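Local coordinates for coiled-coil and C2 domain-containing protein 1-like (Drosophila melanogaster, PDB 6EI6), which binds monophosphorylated phosphatidylinositols through its C2 domain and regulates the ESCRT-III protein Shrub in endosomal sorting, probably by preventing its inappropriate polymerisation, at residues 127-131 and 239-243; 136-142 and 158-164. All coordinates share one frame; numbering follows the deposited sequence.

Overall arrangement
Both contacts lie in the C2 domain of this C-terminal piece of the protein, toward the end away from the long helices 34-62 and 66-91, and each joins two chain segments of one beta-sandwich. Contact 1 pairs the end of strand 119-128 with the start of strand 241-249 in one four-stranded sheet; contact 2 joins the start of strand 140-145, in the other sheet, to the loop that follows strand 155-157. Their centres are about 12 Å apart. They meet across the interior, where Tyr-130 CE2 packs on Thr-140 CG2 at 3.6 Å and Leu-243 CD2 on Val-142 CG1 at 4.1 Å. Residues 136-142 and 158-164 both belong to the stretch of chain that separates 127-131 from 239-243.

Contact 1. Residues 127-131 and 239-243; sequences GISYN and VGGKL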
loop_
_atom_site.group_PDB
_atom_site.type_symbol
_atom_site.label_atom_id
_atom_site.label_comp_id
_atom_site.label_asym_id
_atom_site.label_seq_id
_atom_site.Cartn_x
_atom_site.Cartn_y
_atom_site.Cartn_z
ATOM N N GLY A 127 3.746 5.693 18.343
ATOM C CA GLY A 127 5.172 5.475 18.426
ATOM C C GLY A 127 5.431 4.291 19.339
ATOM O O GLY A 127 4.617 3.948 20.200
ATOM N N ILE A 128 6.564 3.645 19.119
ATOM C CA ILE A 128 6.900 2.397 19.785
ATOM C C ILE A 128 8.323 2.553 20.293
ATOM O O ILE A 128 9.274 2.443 19.512
ATOM C CB ILE A 128 6.778 1.174 18.860
ATOM C CG1 ILE A 128 5.490 1.227 18.044
ATOM C CG2 ILE A 128 6.877 -0.104 19.678
ATOM C CD1 ILE A 128 5.153 -0.095 17.367
ATOM N N SER A 129 8.474 2.836 21.585
ATOM C CA SER A 129 9.755 2.767 22.276
ATOM C C SER A 129 10.836 3.605 21.591
ATOM O O SER A 129 11.878 3.104 21.167
ATOM C CB SER A 129 10.175 1.309 22.427
ATOM O OG SER A 129 9.057 0.540 22.849
ATOM N N TYR A 130 10.550 4.901 21.475
ATOM C CA TYR A 130 11.560 5.856 21.029
ATOM C C TYR A 130 12.828 5.709 21.864
ATOM O O TYR A 130 12.770 5.455 23.073
ATOM C CB TYR A 130 11.037 7.294 21.145
ATOM C CG TYR A 130 9.818 7.641 20.308
ATOM C CD1 TYR A 130 9.512 6.952 19.137
ATOM C CD2 TYR A 130 8.977 8.685 20.683
ATOM C CE1 TYR A 130 8.381 7.290 18.372
ATOM C CE2 TYR A 130 7.850 9.029 19.928
ATOM C CZ TYR A 130 7.553 8.331 18.778
ATOM O OH TYR A 130 6.433 8.690 18.046
ATOM N N ASN A 131 13.984 5.864 21.215
ATOM C CA ASN A 131 15.269 5.760 21.909
ATOM C C ASN A 131 15.690 7.145 22.387
ATOM O O ASN A 131 16.581 7.794 21.827
ATOM C CB ASN A 131 16.323 5.140 21.006
ATOM C CG ASN A 131 17.652 4.955 21.714
ATOM O OD1 ASN A 131 17.715 4.279 22.743
ATOM N ND2 ASN A 131 18.717 5.546 21.172
ATOM N N VAL A 239 17.649 5.225 14.388
ATOM C CA VAL A 239 17.664 6.007 15.613
ATOM C C VAL A 239 17.369 5.141 16.820
ATOM O O VAL A 239 18.031 5.237 17.857
ATOM C CB VAL A 239 16.646 7.165 15.481
ATOM C CG1 VAL A 239 16.111 7.597 16.836
ATOM C CG2 VAL A 239 17.255 8.330 14.688
ATOM N N GLY A 240 16.374 4.285 16.702
ATOM C CA GLY A 240 15.819 3.655 17.867
ATOM C C GLY A 240 14.420 3.226 17.535
ATOM O O GLY A 240 14.238 2.391 16.644
ATOM N N GLY A 241 13.426 3.813 18.188
ATOM C CA GLY A 241 12.053 3.345 18.041
ATOM C C GLY A 241 11.421 3.350 16.656
ATOM O O GLY A 241 12.100 3.450 15.619
ATOM N N LYS A 242 10.092 3.251 16.639
ATOM C CA LYS A 242 9.339 3.062 15.409
ATOM C C LYS A 242 8.066 3.889 15.450
ATOM O O LYS A 242 7.575 4.259 16.520
ATOM C CB LYS A 242 8.962 1.589 15.178
ATOM C CG LYS A 242 10.120 0.679 14.838
ATOM C CD LYS A 242 9.605 -0.696 14.477
ATOM C CE LYS A 242 9.365 -1.523 15.723
ATOM N NZ LYS A 242 10.496 -2.477 15.914
ATOM N N LEU A 243 7.519 4.143 14.259
ATOM C CA LEU A 243 6.244 4.831 14.098
ATOM C C LEU A 243 5.311 3.968 13.249
ATOM O O LEU A 243 5.717 3.441 12.206
ATOM C CB LEU A 243 6.442 6.214 13.456
ATOM C CG LEU A 243 5.215 7.125 13.384
ATOM C CD1 LEU A 243 4.752 7.542 14.760
ATOM C CD2 LEU A 243 5.489 8.337 12.545
#
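The phenol of Tyr-130 slants across the isobutyl group of Leu-243, its OH 3.9 Å from Leu-243 CD1, while ring atom CE1 stands 3.6 Å from Lys-242 O. CG of Tyr-130 is anti to the carbonyl carbon (chi1 -62°), which swings the ring back along the chain toward Gly-127. There the hydroxyl fills the place a side chain would need, so any CB at Gly-127 would clash with it. On the other face of the sheet Ile-128 and Lys-242 stand side by side, CB to CB 4.3 Å, as an antiparallel hydrogen-bonded pair: Ile-128 N gives to Lys-242 O at 2.9 Å and Lys-242 N to Ile-128 O at 3.1 Å. Past this pair the chains come very close, with Gly-241 CA 3.1 Å from Ser-129 O. Asn-131 lays CB against Gly-240 CA at 3.5 Å and sends ND2 to Val-239 O in a weak bond. The Tyr-130 hydroxyl is hydrogen-bonded to Tyr-169. Strand 225-233 flanks 241-249 in the same sheet, with Leu-232 touching both Tyr-130 and Leu-243, while strands 192-199 and 140-145 cover these two side chains from the opposing sheet.

Contact 2. Residues 136-142 and 158-164; sequences KDVDTYV and TNVIRDT
At one end of the C2 beta-sandwich, the start of strand 140-145 is paired with the loop that follows strand 155-157, through a single antiparallel bridge between Thr-140 and Ile-161. Thr-140 N gives to Ile-161 O at 3.2 Å, and a weaker bond returns from Ile-161 N to Thr-140 O. The two side chains lie alongside and point the same way, with Ile-161 CD1 against Thr-140 OG1, whose hydroxyl has a weak hydrogen bond with Tyr-169. Farther toward Lys-136, Val-138 O accepts Thr-164 N in its carbonyl plane (N-H...O 160°) and, weakly, Asp-163 N as well. The latter amide also reaches Asp-139 OD1 at 2.9 Å, nearly along that oxygen's C-O bond direction. The carboxylates of Asp-139 and Asp-163 run side by side, planes 19° apart, and that of Asp-137 crosses Asp-163 obliquely; Asp-139 OD2 has a long, weak ion pair with Arg-200. Arg-162 lays CB against Asp-139 OD1, but its guanidinium leads away. At the opposite end, Thr-158 N gives to Val-142 O at 2.8 Å and CG2 packs on Val-142 CB at 3.6 Å. Thr-158 OG1 sits between its own backbone N and carbonyl carbon (chi1 86°), a rotation that lets it accept Val-142 N at 3.2 Å. An alanine here would remove OG1 and CG2, and would probably leave Val-142 N without that acceptor and open a gap beside the valine. The same Thr-158 OG1 donates to a lone pair of Asn-159 O at 2.7 Å.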
loop_
_atom_site.group_PDB
_atom_site.type_symbol
_atom_site.label_atom_id
_atom_site.label_comp_id
_atom_site.label_asym_id
_atom_site.label_seq_id
_atom_site.Cartn_x
_atom_site.Cartn_y
_atom_site.Cartn_z
ATOM N N LYS A 136 9.308 8.345 31.019
ATOM C CA LYS A 136 8.165 9.247 31.013
ATOM C C LYS A 136 8.633 10.649 30.606
ATOM O O LYS A 136 9.769 10.798 30.142
ATOM C CB LYS A 136 7.512 9.188 32.403
ATOM C CG LYS A 136 6.227 9.970 32.624
ATOM C CD LYS A 136 6.141 10.460 34.071
ATOM C CE LYS A 136 7.364 11.274 34.513
ATOM N NZ LYS A 136 7.661 12.499 33.723
ATOM N N ASP A 137 7.798 11.682 30.818
ATOM C CA ASP A 137 7.804 12.957 30.089
ATOM C C ASP A 137 8.989 13.151 29.155
ATOM O O ASP A 137 9.792 14.082 29.302
ATOM C CB ASP A 137 7.711 14.174 31.017
ATOM C CG ASP A 137 7.234 15.453 30.271
ATOM O OD1 ASP A 137 6.131 15.951 30.607
ATOM O OD2 ASP A 137 7.952 15.993 29.385
ATOM N N VAL A 138 9.118 12.223 28.223
ATOM C CA VAL A 138 9.317 12.622 26.844
ATOM C C VAL A 138 7.923 12.967 26.321
ATOM O O VAL A 138 6.963 12.216 26.544
ATOM C CB VAL A 138 10.024 11.519 26.039
ATOM C CG1 VAL A 138 9.088 10.378 25.645
ATOM C CG2 VAL A 138 10.760 12.111 24.859
ATOM N N ASP A 139 7.775 14.179 25.794
ATOM C CA ASP A 139 6.538 14.626 25.173
ATOM C C ASP A 139 6.807 14.706 23.684
ATOM O O ASP A 139 7.846 15.236 23.271
ATOM C CB ASP A 139 6.071 15.988 25.700
ATOM C CG ASP A 139 5.761 15.974 27.181
ATOM O OD1 ASP A 139 5.378 14.906 27.704
ATOM O OD2 ASP A 139 5.889 17.042 27.831
ATOM N N THR A 140 5.887 14.175 22.880
ATOM C CA THR A 140 6.152 14.015 21.459
ATOM C C THR A 140 4.954 14.462 20.644
ATOM O O THR A 140 3.814 14.473 21.114
ATOM C CB THR A 140 6.511 12.569 21.114
ATOM O OG1 THR A 140 5.700 11.693 21.900
ATOM C CG2 THR A 140 7.962 12.298 21.433
ATOM N N TYR A 141 5.248 14.855 19.412
ATOM C CA TYR A 141 4.251 15.137 18.393
ATOM C C TYR A 141 4.899 14.830 17.047
ATOM O O TYR A 141 6.126 14.750 16.937
ATOM C CB TYR A 141 3.738 16.585 18.494
ATOM C CG TYR A 141 4.762 17.623 18.116
ATOM C CD1 TYR A 141 5.672 18.109 19.052
ATOM C CD2 TYR A 141 4.833 18.107 16.821
ATOM C CE1 TYR A 141 6.624 19.050 18.703
ATOM C CE2 TYR A 141 5.784 19.043 16.464
ATOM C CZ TYR A 141 6.679 19.511 17.414
ATOM O OH TYR A 141 7.626 20.443 17.041
ATOM N N VAL A 142 4.072 14.630 16.022
ATOM C CA VAL A 142 4.542 14.203 14.706
ATOM C C VAL A 142 4.061 15.206 13.666
ATOM O O VAL A 142 2.875 15.540 13.629
ATOM C CB VAL A 142 4.053 12.778 14.366
ATOM C CG1 VAL A 142 4.694 12.276 13.085
ATOM C CG2 VAL A 142 4.315 11.822 15.517
ATOM N N THR A 158 0.389 16.272 14.642
ATOM C CA THR A 158 -0.452 15.684 15.668
ATOM C C THR A 158 -0.412 16.536 16.931
ATOM O O THR A 158 0.419 17.441 17.089
ATOM C CB THR A 158 -0.004 14.259 16.002
ATOM O OG1 THR A 158 1.026 14.286 17.007
ATOM C CG2 THR A 158 0.519 13.546 14.752
ATOM N N ASN A 159 -1.316 16.216 17.856
ATOM C CA ASN A 159 -1.294 16.833 19.173
ATOM C C ASN A 159 0.011 16.475 19.868
ATOM O O ASN A 159 0.877 15.813 19.289
ATOM C CB ASN A 159 -2.482 16.367 20.024
ATOM C CG ASN A 159 -3.790 17.051 19.654
ATOM O OD1 ASN A 159 -3.827 17.999 18.855
ATOM N ND2 ASN A 159 -4.877 16.565 20.238
ATOM N N VAL A 160 0.161 16.878 21.116
ATOM C CA VAL A 160 1.325 16.514 21.899
ATOM C C VAL A 160 0.825 15.515 22.934
ATOM O O VAL A 160 0.118 15.877 23.883
ATOM C CB VAL A 160 2.002 17.731 22.549
ATOM C CG1 VAL A 160 3.284 17.311 23.275
ATOM C CG2 VAL A 160 2.289 18.831 21.502
ATOM N N ILE A 161 1.142 14.240 22.736
ATOM C CA ILE A 161 0.996 13.302 23.838
ATOM C C ILE A 161 2.044 13.651 24.879
ATOM O O ILE A 161 3.132 14.156 24.550
ATOM C CB ILE A 161 1.122 11.839 23.367
ATOM C CG1 ILE A 161 2.528 11.563 22.828
ATOM C CG2 ILE A 161 0.057 11.519 22.345
ATOM C CD1 ILE A 161 3.567 11.159 23.888
ATOM N N ARG A 162 1.719 13.391 26.142
ATOM C CA ARG A 162 2.603 13.721 27.245
ATOM C C ARG A 162 2.986 12.442 27.970
ATOM O O ARG A 162 2.127 11.587 28.227
ATOM C CB ARG A 162 1.951 14.737 28.205
ATOM C CG ARG A 162 1.769 16.159 27.611
ATOM C CD ARG A 162 0.758 17.015 28.407
ATOM N NE ARG A 162 -0.528 17.170 27.720
ATOM C CZ ARG A 162 -1.703 17.314 28.335
ATOM N NH1 ARG A 162 -1.769 17.340 29.663
ATOM N NH2 ARG A 162 -2.817 17.438 27.620
ATOM N N ASP A 163 4.288 12.297 28.233
ATOM C CA ASP A 163 4.811 11.368 29.228
ATOM C C ASP A 163 4.746 9.909 28.790
ATOM O O ASP A 163 4.130 9.083 29.474
ATOM C CB ASP A 163 4.060 11.544 30.559
ATOM C CG ASP A 163 4.134 12.976 31.113
ATOM O OD1 ASP A 163 4.749 13.857 30.483
ATOM O OD2 ASP A 163 3.535 13.222 32.182
ATOM N N THR A 164 5.402 9.578 27.673
ATOM C CA THR A 164 5.542 8.184 27.253
ATOM C C THR A 164 6.495 8.026 26.077
ATOM O O THR A 164 6.448 8.801 25.114
ATOM C CB THR A 164 4.184 7.567 26.886
ATOM O OG1 THR A 164 4.397 6.327 26.209
ATOM C CG2 THR A 164 3.361 8.486 25.994
#